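Local coordinates for protein mannitol dehydrogenase (Pseudomonas fluorescens, PDB 1LJ8) that binds NAD and probably catalyses the NAD-dependent oxidation of mannitol at its second carbon, as a long-chain mannitol 2-dehydrogenase, at residues Tyr86-Thr94 with Pro255-Gln263; Arg316-Asp324 with Arg361-Asp369. One frame throughout, in Å; residues are numbered along the deposited sequence.

Interaction 1 of 2, residues Tyr86-Thr94 with Pro255-Gln263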
ATOM      1  N   TYR A  86      14.303  -9.007   6.706  1.00 14.05           N
ATOM      2  CA  TYR A  86      14.371 -10.473   6.745  1.00 13.75           C
ATOM      3  C   TYR A  86      13.587 -11.002   5.551  1.00 15.04           C
ATOM      4  O   TYR A  86      12.346 -11.053   5.588  1.00 14.26           O
ATOM      5  CB  TYR A  86      13.753 -10.911   8.073  1.00 14.72           C
ATOM      6  CG  TYR A  86      13.783 -12.397   8.423  1.00 15.59           C
ATOM      7  CD1 TYR A  86      14.674 -13.266   7.806  1.00 16.99           C
ATOM      8  CD2 TYR A  86      12.945 -12.901   9.419  1.00 16.02           C
ATOM      9  CE1 TYR A  86      14.736 -14.664   8.191  1.00 17.83           C
ATOM     10  CE2 TYR A  86      13.004 -14.266   9.808  1.00 17.43           C
ATOM     11  CZ  TYR A  86      13.906 -15.119   9.186  1.00 17.62           C
ATOM     12  OH  TYR A  86      13.996 -16.441   9.596  1.00 20.14           O
ATOM     13  N   GLU A  87      14.314 -11.407   4.508  1.00 14.32           N
ATOM     14  CA  GLU A  87      13.681 -11.925   3.289  1.00 16.19           C
ATOM     15  C   GLU A  87      13.265 -13.371   3.494  1.00 17.25           C
ATOM     16  O   GLU A  87      14.017 -14.156   4.041  1.00 16.40           O
ATOM     17  CB  GLU A  87      14.647 -11.823   2.083  1.00 16.88           C
ATOM     18  CG  GLU A  87      15.009 -10.370   1.673  1.00 19.30           C
ATOM     19  CD  GLU A  87      15.993 -10.314   0.519  1.00 21.30           C
ATOM     20  OE1 GLU A  87      16.647 -11.361   0.269  1.00 22.43           O
ATOM     21  OE2 GLU A  87      16.129  -9.221  -0.109  1.00 21.71           O
ATOM     22  N   LEU A  88      12.043 -13.715   3.092  1.00 18.05           N
ATOM     23  CA  LEU A  88      11.546 -15.083   3.260  1.00 17.92           C
ATOM     24  C   LEU A  88      11.032 -15.601   1.917  1.00 18.64           C
ATOM     25  O   LEU A  88      10.222 -14.952   1.281  1.00 17.56           O
ATOM     26  CB  LEU A  88      10.424 -15.092   4.292  1.00 16.83           C
ATOM     27  CG  LEU A  88      10.785 -14.620   5.709  1.00 19.24           C
ATOM     28  CD1 LEU A  88       9.494 -14.276   6.494  1.00 18.09           C
ATOM     29  CD2 LEU A  88      11.583 -15.706   6.394  1.00 19.67           C
ATOM     30  N   GLY A  89      11.543 -16.750   1.477  1.00 20.02           N
ATOM     31  CA  GLY A  89      11.110 -17.317   0.198  1.00 20.48           C
ATOM     32  C   GLY A  89      11.411 -18.826   0.139  1.00 24.33           C
ATOM     33  O   GLY A  89      12.196 -19.316   0.949  1.00 22.76           O
ATOM     34  N   ASP A  90      10.797 -19.545  -0.809  1.00 26.26           N
ATOM     35  CA  ASP A  90      10.985 -20.997  -0.961  1.00 31.06           C
ATOM     36  C   ASP A  90      12.086 -21.374  -1.934  1.00 36.20           C
ATOM     37  O   ASP A  90      12.892 -22.262  -1.663  1.00 38.12           O
ATOM     38  CB  ASP A  90       9.721 -21.666  -1.499  1.00 28.14           C
ATOM     39  CG  ASP A  90       8.526 -21.443  -0.646  1.00 25.10           C
ATOM     40  OD1 ASP A  90       8.662 -21.186   0.573  1.00 21.89           O
ATOM     41  OD2 ASP A  90       7.418 -21.567  -1.205  1.00 25.09           O
ATOM     42  N   THR A  91      12.023 -20.775  -3.121  1.00 41.12           N
ATOM     43  CA  THR A  91      13.002 -20.991  -4.179  1.00 45.75           C
ATOM     44  C   THR A  91      13.955 -19.875  -3.797  1.00 47.61           C
ATOM     45  O   THR A  91      14.262 -18.974  -4.571  1.00 48.79           O
ATOM     46  CB  THR A  91      12.332 -20.793  -5.580  1.00 46.91           C
ATOM     47  OG1 THR A  91      11.566 -19.575  -5.602  1.00 49.96           O
ATOM     48  CG2 THR A  91      11.375 -21.949  -5.867  1.00 48.41           C
ATOM     49  N   ASP A  92      14.424 -19.987  -2.558  1.00 49.83           N
ATOM     50  CA  ASP A  92      15.239 -18.963  -1.933  1.00 50.31           C
ATOM     51  C   ASP A  92      16.747 -18.843  -1.893  1.00 50.09           C
ATOM     52  O   ASP A  92      17.522 -19.758  -1.534  1.00 51.25           O
ATOM     53  CB  ASP A  92      14.755 -18.775  -0.496  1.00 52.74           C
ATOM     54  CG  ASP A  92      14.999 -19.995   0.370  1.00 53.82           C
ATOM     55  OD1 ASP A  92      15.577 -20.981  -0.144  1.00 55.45           O
ATOM     56  OD2 ASP A  92      14.610 -19.963   1.567  1.00 54.65           O
ATOM     57  N   ASP A  93      17.104 -17.625  -2.256  1.00 47.14           N
ATOM     58  CA  ASP A  93      18.422 -17.087  -2.235  1.00 44.34           C
ATOM     59  C   ASP A  93      17.893 -15.813  -1.533  1.00 39.93           C
ATOM     60  O   ASP A  93      17.407 -14.860  -2.163  1.00 39.41           O
ATOM     61  CB  ASP A  93      18.905 -16.815  -3.656  1.00 48.83           C
ATOM     62  CG  ASP A  93      20.415 -16.681  -3.731  1.00 52.29           C
ATOM     63  OD1 ASP A  93      21.106 -17.309  -2.884  1.00 54.99           O
ATOM     64  OD2 ASP A  93      20.907 -15.967  -4.641  1.00 54.19           O
ATOM     65  N   THR A  94      17.892 -15.869  -0.207  1.00 34.29           N
ATOM     66  CA  THR A  94      17.390 -14.781   0.618  1.00 29.09           C
ATOM     67  C   THR A  94      18.487 -14.337   1.581  1.00 27.59           C
ATOM     68  O   THR A  94      19.359 -15.128   1.942  1.00 27.47           O
ATOM     69  CB  THR A  94      16.213 -15.268   1.473  1.00 27.95           C
ATOM     70  OG1 THR A  94      16.626 -16.428   2.192  1.00 26.78           O
ATOM     71  CG2 THR A  94      15.002 -15.631   0.613  1.00 25.35           C
ATOM     72  N   PRO A 255      11.408  -6.023  13.171  1.00 12.38           N
ATOM     73  CA  PRO A 255      12.086  -6.222  11.891  1.00 11.65           C
ATOM     74  C   PRO A 255      11.028  -6.083  10.775  1.00 11.84           C
ATOM     75  O   PRO A 255       9.831  -5.999  11.071  1.00 12.43           O
ATOM     76  CB  PRO A 255      12.596  -7.658  11.985  1.00 12.35           C
ATOM     77  CG  PRO A 255      11.534  -8.366  12.845  1.00 11.32           C
ATOM     78  CD  PRO A 255      11.197  -7.281  13.914  1.00 12.38           C
ATOM     79  N   VAL A 256      11.458  -6.010   9.522  1.00 11.01           N
ATOM     80  CA  VAL A 256      10.485  -5.985   8.409  1.00  9.75           C
ATOM     81  C   VAL A 256      10.710  -7.305   7.653  1.00 13.21           C
ATOM     82  O   VAL A 256      11.857  -7.711   7.440  1.00 12.89           O
ATOM     83  CB  VAL A 256      10.652  -4.780   7.454  1.00 10.52           C
ATOM     84  CG1 VAL A 256      12.027  -4.798   6.707  1.00 11.85           C
ATOM     85  CG2 VAL A 256       9.477  -4.801   6.399  1.00  9.71           C
ATOM     86  N   VAL A 257       9.622  -8.009   7.336  1.00 11.93           N
ATOM     87  CA  VAL A 257       9.753  -9.266   6.590  1.00 12.75           C
ATOM     88  C   VAL A 257       9.196  -9.009   5.186  1.00 12.84           C
ATOM     89  O   VAL A 257       8.248  -8.216   5.022  1.00 11.44           O
ATOM     90  CB  VAL A 257       8.957 -10.443   7.261  1.00 15.79           C
ATOM     91  CG1 VAL A 257       9.664 -10.853   8.573  1.00 15.24           C
ATOM     92  CG2 VAL A 257       7.526 -10.052   7.534  1.00 18.18           C
ATOM     93  N   CYS A 258       9.756  -9.684   4.179  1.00 12.93           N
ATOM     94  CA  CYS A 258       9.306  -9.422   2.800  1.00 12.10           C
ATOM     95  C   CYS A 258       9.812 -10.531   1.902  1.00 13.95           C
ATOM     96  O   CYS A 258      10.699 -11.302   2.292  1.00 12.66           O
ATOM     97  CB  CYS A 258       9.898  -8.080   2.303  1.00 11.22           C
ATOM     98  SG  CYS A 258      11.733  -7.936   2.433  1.00 14.33           S
ATOM     99  N   GLU A 259       9.206 -10.649   0.718  1.00 13.40           N
ATOM    100  CA  GLU A 259       9.636 -11.653  -0.247  1.00 14.18           C
ATOM    101  C   GLU A 259      10.939 -11.217  -0.905  1.00 13.24           C
ATOM    102  O   GLU A 259      11.312 -10.069  -0.855  1.00 13.96           O
ATOM    103  CB  GLU A 259       8.580 -11.822  -1.348  1.00 12.10           C
ATOM    104  CG  GLU A 259       8.353 -10.535  -2.091  1.00 13.34           C
ATOM    105  CD  GLU A 259       7.430 -10.646  -3.307  1.00 15.68           C
ATOM    106  OE1 GLU A 259       6.878  -9.596  -3.677  1.00 13.49           O
ATOM    107  OE2 GLU A 259       7.276 -11.740  -3.921  1.00 14.54           O
ATOM    108  N   PRO A 260      11.636 -12.152  -1.553  1.00 14.27           N
ATOM    109  CA  PRO A 260      12.901 -11.842  -2.237  1.00 15.58           C
ATOM    110  C   PRO A 260      12.680 -10.898  -3.416  1.00 13.03           C
ATOM    111  O   PRO A 260      13.487 -10.002  -3.668  1.00 15.00           O
ATOM    112  CB  PRO A 260      13.409 -13.223  -2.739  1.00 16.81           C
ATOM    113  CG  PRO A 260      12.662 -14.222  -1.928  1.00 18.04           C
ATOM    114  CD  PRO A 260      11.358 -13.594  -1.504  1.00 16.88           C
ATOM    115  N   PHE A 261      11.605 -11.106  -4.162  1.00 14.55           N
ATOM    116  CA  PHE A 261      11.311 -10.253  -5.319  1.00 15.87           C
ATOM    117  C   PHE A 261      11.090  -8.782  -4.880  1.00 15.76           C
ATOM    118  O   PHE A 261      10.470  -8.531  -3.848  1.00 16.57           O
ATOM    119  CB  PHE A 261      10.033 -10.695  -6.028  1.00 16.71           C
ATOM    120  CG  PHE A 261       9.689  -9.835  -7.226  1.00 19.45           C
ATOM    121  CD1 PHE A 261      10.366  -9.997  -8.430  1.00 21.81           C
ATOM    122  CD2 PHE A 261       8.723  -8.833  -7.124  1.00 17.90           C
ATOM    123  CE1 PHE A 261      10.083  -9.165  -9.534  1.00 24.62           C
ATOM    124  CE2 PHE A 261       8.439  -7.987  -8.227  1.00 20.42           C
ATOM    125  CZ  PHE A 261       9.108  -8.153  -9.416  1.00 22.01           C
ATOM    126  N   VAL A 262      11.582  -7.848  -5.689  1.00 14.70           N
ATOM    127  CA  VAL A 262      11.399  -6.417  -5.430  1.00 12.52           C
ATOM    128  C   VAL A 262      11.595  -5.646  -6.735  1.00 12.96           C
ATOM    129  O   VAL A 262      12.491  -5.946  -7.546  1.00 12.78           O
ATOM    130  CB  VAL A 262      12.390  -5.915  -4.315  1.00 13.78           C
ATOM    131  CG1 VAL A 262      13.828  -6.146  -4.723  1.00 16.55           C
ATOM    132  CG2 VAL A 262      12.107  -4.433  -3.968  1.00 13.03           C
ATOM    133  N   GLN A 263      10.736  -4.668  -6.974  1.00 12.09           N
ATOM    134  CA  GLN A 263      10.871  -3.890  -8.195  1.00 14.51           C
ATOM    135  C   GLN A 263      10.366  -2.465  -7.944  1.00 13.66           C
ATOM    136  O   GLN A 263       9.495  -2.241  -7.113  1.00 13.61           O
ATOM    137  CB  GLN A 263      10.052  -4.564  -9.338  1.00 17.54           C
ATOM    138  CG  GLN A 263      10.193  -3.842 -10.675  1.00 19.29           C
ATOM    139  CD  GLN A 263       9.605  -4.662 -11.837  1.00 21.01           C
ATOM    140  OE1 GLN A 263       8.686  -5.452 -11.635  1.00 22.90           O
ATOM    141  NE2 GLN A 263      10.109  -4.437 -13.055  1.00 23.73           N
TER
HETATM  142  O   HOH W   1      16.083  -9.997  -3.196  1.00 31.59           O
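Y86 and E87 run parallel to V257 and C258, and three backbone hydrogen bonds tie the pair together. Y86 N donates to V256 O at 2.9 Å. C258 N gives a longer bond of 3.3 Å to Y86 O. L88 N reaches C258 O at 2.9 Å. Two CA-H...O contacts reinforce this ladder, from V257 CA to Y86 O and from E87 CA to C258 O.

Apolar contacts gather on the Y86 and V257 face. With CG anti to the backbone N (chi1 -176°), most of the Y86 ring is carried past V257, and the ring touches V257 CG1 through CD2, 4.0 Å away. L88 joins them: CD1 lies 3.9 Å from V257 CB, and CD2 lies over the Y86 ring, off-centre toward its rim. Helix 238-248 adds Q243, E247 and H240 to this side. The pairing puts strand 256-258 at an edge of the Rossmann-domain sheet, with V256 close to the NAD-binding residues G36 and T233.

On the other face E87 CG passes C258 SG at 4.2 Å, and the E87 carboxylate forms a salt bridge with R231. A water bridges E87 OE2 and P260 O. Beyond the strands, P260 wedges into the 88-94 loop: CD rests 3.3 Å from L88 O, and CG lies 3.7 Å from T94 CG2, the two side chains pointing the same way.

Interaction 2 of 2, residues Arg316-Asp324 with Arg361-Asp369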
ATOM      1  N   ARG A 316      -5.829 -18.407   6.595  1.00 17.89           N
ATOM      2  CA  ARG A 316      -5.310 -17.181   7.229  1.00 16.74           C
ATOM      3  C   ARG A 316      -4.064 -16.625   6.536  1.00 14.53           C
ATOM      4  O   ARG A 316      -3.613 -15.523   6.863  1.00 15.22           O
ATOM      5  CB  ARG A 316      -5.046 -17.423   8.735  1.00 18.42           C
ATOM      6  CG  ARG A 316      -6.347 -17.471   9.592  1.00 20.53           C
ATOM      7  CD  ARG A 316      -7.153 -16.179   9.535  1.00 21.63           C
ATOM      8  NE  ARG A 316      -8.376 -16.150  10.378  1.00 24.80           N
ATOM      9  CZ  ARG A 316      -9.597 -16.536   9.991  1.00 25.57           C
ATOM     10  NH1 ARG A 316      -9.801 -17.005   8.764  1.00 22.75           N
ATOM     11  NH2 ARG A 316     -10.629 -16.397  10.822  1.00 25.75           N
ATOM     12  N   PHE A 317      -3.490 -17.374   5.594  1.00 15.74           N
ATOM     13  CA  PHE A 317      -2.312 -16.894   4.844  1.00 15.49           C
ATOM     14  C   PHE A 317      -2.538 -16.998   3.365  1.00 16.33           C
ATOM     15  O   PHE A 317      -3.294 -17.872   2.907  1.00 16.07           O
ATOM     16  CB  PHE A 317      -1.063 -17.712   5.186  1.00 17.53           C
ATOM     17  CG  PHE A 317      -0.698 -17.593   6.613  1.00 20.41           C
ATOM     18  CD1 PHE A 317      -1.220 -18.492   7.556  1.00 22.20           C
ATOM     19  CD2 PHE A 317       0.102 -16.538   7.043  1.00 22.24           C
ATOM     20  CE1 PHE A 317      -0.945 -18.345   8.910  1.00 23.88           C
ATOM     21  CE2 PHE A 317       0.383 -16.376   8.393  1.00 22.61           C
ATOM     22  CZ  PHE A 317      -0.139 -17.280   9.332  1.00 22.96           C
ATOM     23  N   VAL A 318      -1.879 -16.123   2.618  1.00 14.50           N
ATOM     24  CA  VAL A 318      -2.016 -16.129   1.170  1.00 15.08           C
ATOM     25  C   VAL A 318      -1.577 -17.468   0.555  1.00 15.45           C
ATOM     26  O   VAL A 318      -2.255 -17.978  -0.344  1.00 15.74           O
ATOM     27  CB  VAL A 318      -1.190 -14.968   0.533  1.00 12.92           C
ATOM     28  CG1 VAL A 318      -1.254 -15.036  -0.987  1.00 13.49           C
ATOM     29  CG2 VAL A 318      -1.788 -13.617   1.028  1.00 11.68           C
ATOM     30  N   HIS A 319      -0.489 -18.058   1.045  1.00 15.34           N
ATOM     31  CA  HIS A 319      -0.048 -19.321   0.445  1.00 17.70           C
ATOM     32  C   HIS A 319      -1.039 -20.450   0.635  1.00 17.72           C
ATOM     33  O   HIS A 319      -1.049 -21.382  -0.172  1.00 17.55           O
ATOM     34  CB  HIS A 319       1.335 -19.767   0.961  1.00 16.15           C
ATOM     35  CG  HIS A 319       1.375 -20.090   2.424  1.00 19.95           C
ATOM     36  ND1 HIS A 319       1.595 -19.137   3.400  1.00 19.95           N
ATOM     37  CD2 HIS A 319       1.303 -21.280   3.071  1.00 20.51           C
ATOM     38  CE1 HIS A 319       1.659 -19.724   4.584  1.00 21.56           C
ATOM     39  NE2 HIS A 319       1.490 -21.025   4.410  1.00 20.86           N
ATOM     40  N   GLU A 320      -1.867 -20.367   1.675  1.00 16.95           N
ATOM     41  CA  GLU A 320      -2.890 -21.407   1.922  1.00 18.80           C
ATOM     42  C   GLU A 320      -3.921 -21.370   0.817  1.00 19.99           C
ATOM     43  O   GLU A 320      -4.371 -22.423   0.371  1.00 19.45           O
ATOM     44  CB  GLU A 320      -3.587 -21.194   3.240  1.00 17.93           C
ATOM     45  CG  GLU A 320      -2.629 -21.499   4.379  1.00 21.30           C
ATOM     46  CD  GLU A 320      -3.198 -21.222   5.716  1.00 20.61           C
ATOM     47  OE1 GLU A 320      -4.150 -20.432   5.848  1.00 20.92           O
ATOM     48  OE2 GLU A 320      -2.652 -21.789   6.687  1.00 25.80           O
ATOM     49  N   THR A 321      -4.314 -20.170   0.384  1.00 17.64           N
ATOM     50  CA  THR A 321      -5.269 -20.102  -0.719  1.00 17.76           C
ATOM     51  C   THR A 321      -4.621 -20.654  -1.984  1.00 19.26           C
ATOM     52  O   THR A 321      -5.294 -21.268  -2.808  1.00 20.03           O
ATOM     53  CB  THR A 321      -5.766 -18.653  -1.033  1.00 17.17           C
ATOM     54  OG1 THR A 321      -4.691 -17.861  -1.607  1.00 15.93           O
ATOM     55  CG2 THR A 321      -6.343 -18.013   0.239  1.00 16.77           C
HETATM   56  N   MSE A 322      -3.305 -20.484  -2.143  1.00 18.03           N
HETATM   57  CA  MSE A 322      -2.659 -20.991  -3.331  1.00 18.88           C
HETATM   58  C   MSE A 322      -2.506 -22.508  -3.273  1.00 18.88           C
HETATM   59  O   MSE A 322      -2.197 -23.110  -4.324  1.00 21.06           O
HETATM   60  CB  MSE A 322      -1.285 -20.345  -3.549  1.00 17.35           C
HETATM   61  CG  MSE A 322      -1.349 -18.860  -3.857  1.00 18.61           C
HETATM   62 SE   MSE A 322      -2.270 -18.456  -5.592  1.00 29.07          SE
HETATM   63  CE  MSE A 322      -3.877 -18.188  -4.894  1.00 20.60           C
ATOM     64  N   ASN A 323      -2.697 -23.101  -2.088  1.00 19.03           N
ATOM     65  CA  ASN A 323      -2.629 -24.574  -1.970  1.00 21.83           C
ATOM     66  C   ASN A 323      -4.027 -25.175  -2.208  1.00 21.67           C
ATOM     67  O   ASN A 323      -4.203 -26.395  -2.132  1.00 21.33           O
ATOM     68  CB  ASN A 323      -2.077 -25.016  -0.600  1.00 22.14           C
ATOM     69  CG  ASN A 323      -0.588 -24.634  -0.426  1.00 24.91           C
ATOM     70  OD1 ASN A 323       0.132 -24.484  -1.413  1.00 26.72           O
ATOM     71  ND2 ASN A 323      -0.143 -24.477   0.816  1.00 25.95           N
ATOM     72  N   ASP A 324      -5.006 -24.314  -2.495  1.00 19.93           N
ATOM     73  CA  ASP A 324      -6.377 -24.759  -2.806  1.00 20.24           C
ATOM     74  C   ASP A 324      -6.556 -24.588  -4.323  1.00 21.17           C
ATOM     75  O   ASP A 324      -6.659 -23.457  -4.843  1.00 19.02           O
ATOM     76  CB  ASP A 324      -7.402 -23.905  -2.038  1.00 20.73           C
ATOM     77  CG  ASP A 324      -8.823 -24.450  -2.179  1.00 19.82           C
ATOM     78  OD1 ASP A 324      -9.166 -24.909  -3.286  1.00 20.24           O
ATOM     79  OD2 ASP A 324      -9.592 -24.416  -1.195  1.00 17.77           O
ATOM     80  N   ARG A 361       4.676 -16.052  -6.869  1.00 15.20           N
ATOM     81  CA  ARG A 361       4.936 -15.220  -5.670  1.00 15.32           C
ATOM     82  C   ARG A 361       3.879 -15.407  -4.577  1.00 15.21           C
ATOM     83  O   ARG A 361       4.206 -15.473  -3.374  1.00 15.77           O
ATOM     84  CB  ARG A 361       5.057 -13.746  -6.083  1.00 14.67           C
ATOM     85  CG  ARG A 361       6.358 -13.475  -6.851  1.00 12.83           C
ATOM     86  CD  ARG A 361       6.303 -12.095  -7.554  1.00 15.65           C
ATOM     87  NE  ARG A 361       6.034 -11.047  -6.548  1.00 13.46           N
ATOM     88  CZ  ARG A 361       5.537  -9.833  -6.849  1.00 13.90           C
ATOM     89  NH1 ARG A 361       5.264  -9.509  -8.119  1.00 12.28           N
ATOM     90  NH2 ARG A 361       5.305  -8.948  -5.871  1.00 10.81           N
ATOM     91  N   PHE A 362       2.618 -15.538  -4.959  1.00 15.35           N
ATOM     92  CA  PHE A 362       1.608 -15.764  -3.923  1.00 13.99           C
ATOM     93  C   PHE A 362       1.726 -17.173  -3.315  1.00 14.79           C
ATOM     94  O   PHE A 362       1.220 -17.414  -2.235  1.00 14.88           O
ATOM     95  CB  PHE A 362       0.176 -15.656  -4.479  1.00 12.91           C
ATOM     96  CG  PHE A 362      -0.283 -14.256  -4.799  1.00 12.64           C
ATOM     97  CD1 PHE A 362      -1.597 -14.060  -5.227  1.00 10.95           C
ATOM     98  CD2 PHE A 362       0.563 -13.163  -4.717  1.00 12.35           C
ATOM     99  CE1 PHE A 362      -2.057 -12.778  -5.571  1.00 12.44           C
ATOM    100  CE2 PHE A 362       0.127 -11.867  -5.066  1.00 12.28           C
ATOM    101  CZ  PHE A 362      -1.189 -11.683  -5.495  1.00 12.94           C
ATOM    102  N   SER A 363       2.372 -18.099  -4.037  1.00 16.52           N
ATOM    103  CA  SER A 363       2.547 -19.486  -3.570  1.00 16.78           C
ATOM    104  C   SER A 363       3.729 -19.638  -2.623  1.00 19.24           C
ATOM    105  O   SER A 363       3.955 -20.729  -2.053  1.00 19.61           O
ATOM    106  CB  SER A 363       2.703 -20.433  -4.786  1.00 18.87           C
ATOM    107  OG  SER A 363       1.548 -20.349  -5.627  1.00 18.68           O
ATOM    108  N   ASN A 364       4.482 -18.547  -2.446  1.00 18.31           N
ATOM    109  CA  ASN A 364       5.638 -18.525  -1.513  1.00 18.48           C
ATOM    110  C   ASN A 364       5.142 -18.959  -0.115  1.00 17.33           C
ATOM    111  O   ASN A 364       4.377 -18.271   0.567  1.00 16.63           O
ATOM    112  CB  ASN A 364       6.199 -17.085  -1.510  1.00 17.61           C
ATOM    113  CG  ASN A 364       7.357 -16.879  -0.549  1.00 17.64           C
ATOM    114  OD1 ASN A 364       7.645 -17.702   0.322  1.00 18.68           O
ATOM    115  ND2 ASN A 364       8.019 -15.733  -0.701  1.00 17.33           N
ATOM    116  N   GLN A 365       5.564 -20.127   0.345  1.00 18.72           N
ATOM    117  CA  GLN A 365       5.060 -20.593   1.637  1.00 19.75           C
ATOM    118  C   GLN A 365       5.818 -19.997   2.806  1.00 20.81           C
ATOM    119  O   GLN A 365       5.247 -19.788   3.873  1.00 21.95           O
ATOM    120  CB  GLN A 365       5.163 -22.129   1.745  1.00 21.78           C
ATOM    121  CG  GLN A 365       4.714 -22.875   0.483  1.00 26.53           C
ATOM    122  CD  GLN A 365       3.216 -23.114   0.419  1.00 29.53           C
ATOM    123  OE1 GLN A 365       2.626 -23.663   1.355  1.00 32.63           O
ATOM    124  NE2 GLN A 365       2.582 -22.709  -0.702  1.00 29.34           N
ATOM    125  N   ALA A 366       7.097 -19.712   2.602  1.00 19.74           N
ATOM    126  CA  ALA A 366       7.918 -19.215   3.705  1.00 19.81           C
ATOM    127  C   ALA A 366       7.526 -17.829   4.203  1.00 19.58           C
ATOM    128  O   ALA A 366       7.656 -17.550   5.385  1.00 19.39           O
ATOM    129  CB  ALA A 366       9.353 -19.192   3.270  1.00 20.59           C
ATOM    130  N   ILE A 367       7.045 -16.980   3.291  1.00 17.99           N
ATOM    131  CA  ILE A 367       6.711 -15.585   3.639  1.00 18.47           C
ATOM    132  C   ILE A 367       5.561 -15.433   4.622  1.00 17.05           C
ATOM    133  O   ILE A 367       5.529 -14.493   5.429  1.00 18.02           O
ATOM    134  CB  ILE A 367       6.464 -14.764   2.324  1.00 18.16           C
ATOM    135  CG1 ILE A 367       6.466 -13.228   2.557  1.00 19.34           C
ATOM    136  CG2 ILE A 367       5.143 -15.211   1.715  1.00 17.34           C
ATOM    137  CD1 ILE A 367       7.736 -12.678   3.208  1.00 19.08           C
ATOM    138  N   ALA A 368       4.587 -16.323   4.567  1.00 17.40           N
ATOM    139  CA  ALA A 368       3.473 -16.264   5.494  1.00 15.72           C
ATOM    140  C   ALA A 368       2.786 -14.877   5.565  1.00 15.84           C
ATOM    141  O   ALA A 368       2.649 -14.247   6.622  1.00 17.12           O
ATOM    142  CB  ALA A 368       3.939 -16.733   6.908  1.00 17.43           C
ATOM    143  N   ASP A 369       2.313 -14.430   4.411  1.00 14.89           N
ATOM    144  CA  ASP A 369       1.616 -13.155   4.320  1.00 13.09           C
ATOM    145  C   ASP A 369       0.179 -13.341   4.787  1.00 13.29           C
ATOM    146  O   ASP A 369      -0.540 -14.250   4.356  1.00 13.73           O
ATOM    147  CB  ASP A 369       1.685 -12.649   2.870  1.00 12.77           C
ATOM    148  CG  ASP A 369       1.141 -11.233   2.734  1.00 14.39           C
ATOM    149  OD1 ASP A 369       1.064 -10.578   3.784  1.00 13.04           O
ATOM    150  OD2 ASP A 369       0.804 -10.809   1.600  1.00 13.10           O
TER
HETATM  151  O   HOH W   2       1.540 -16.471   2.476  1.00 14.90           O
HETATM  152  O   HOH W   3      -0.072 -22.821  -6.141  1.00 29.42           O
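V318 and M322 press against F362 from one side of the short helix 318-322, and this is the closely packed, buried part of the contact. V318 CG1 lies 3.8 Å from F362 CB, M322 CG only 3.6 Å from the same CB, and the selenium of M322, a selenomethionine in this crystal, sits at the edge of the F362 ring. L306 of helix 289-313 and M331 of helix 325-339 line the same core. V318 N, in the first turn, donates to D369 O at 2.9 Å, while the D369 carboxylate turns to R373. H319, with CG between its backbone N and carbonyl carbon (chi1 64°), is packed between Q365 and E320: Q365 CA makes a CH-pi contact over one ring face, 4.1 Å from the centroid, and E320 CG lies over the other. A water in the ring plane links ND1 and H319 N to D369 N.

The solvent side begins at the exposed N323, whose amide meets that of Q365 from the opposite direction, their planes 27° apart. N323 ND2 reaches Q365 OE1 in the carbonyl plane, on a lone pair, at 2.9 Å and almost straight (177°). Q365 NE2 gives a more tilted bond of 3.1 Å to N323 OD1 and another of 2.8 Å to S363 O. Were Q365 cut back to an alanine, the N323 amide would probably lose both its mates here and be free to turn, and S363 O would lose the NE2 donor. Just beside it N364 OD1 accepts from I367 N, an Asx motif in the turn leaving helix 351-362, within the helical C-terminal domain, where the D369 side chain comes within about 6 Å of the bound NAD.

Overall arrangement
From the N terminus, the chain leaves strand 83-87 and returns at strand 256-258, where interaction 1 closes a long loop carrying much of the Rossmann domain, with 160 residues between segments 86-94 and 255-263. Interaction 2 opens afterwards and spans only 36 intervening residues, mostly helical, in the C-terminal domain. The two loops therefore follow in series, neither nested nor crossed. Their centres lie about 13 Å apart and they touch directly: E259 OE1 forms a salt bridge of 2.8 Å with R361 NH2, D90 probably bonds to Q365 N, and I367 packs on C258. The edge strand of the Rossmann sheet and the 88-94 loop are thus joined to the end of helix 351-362.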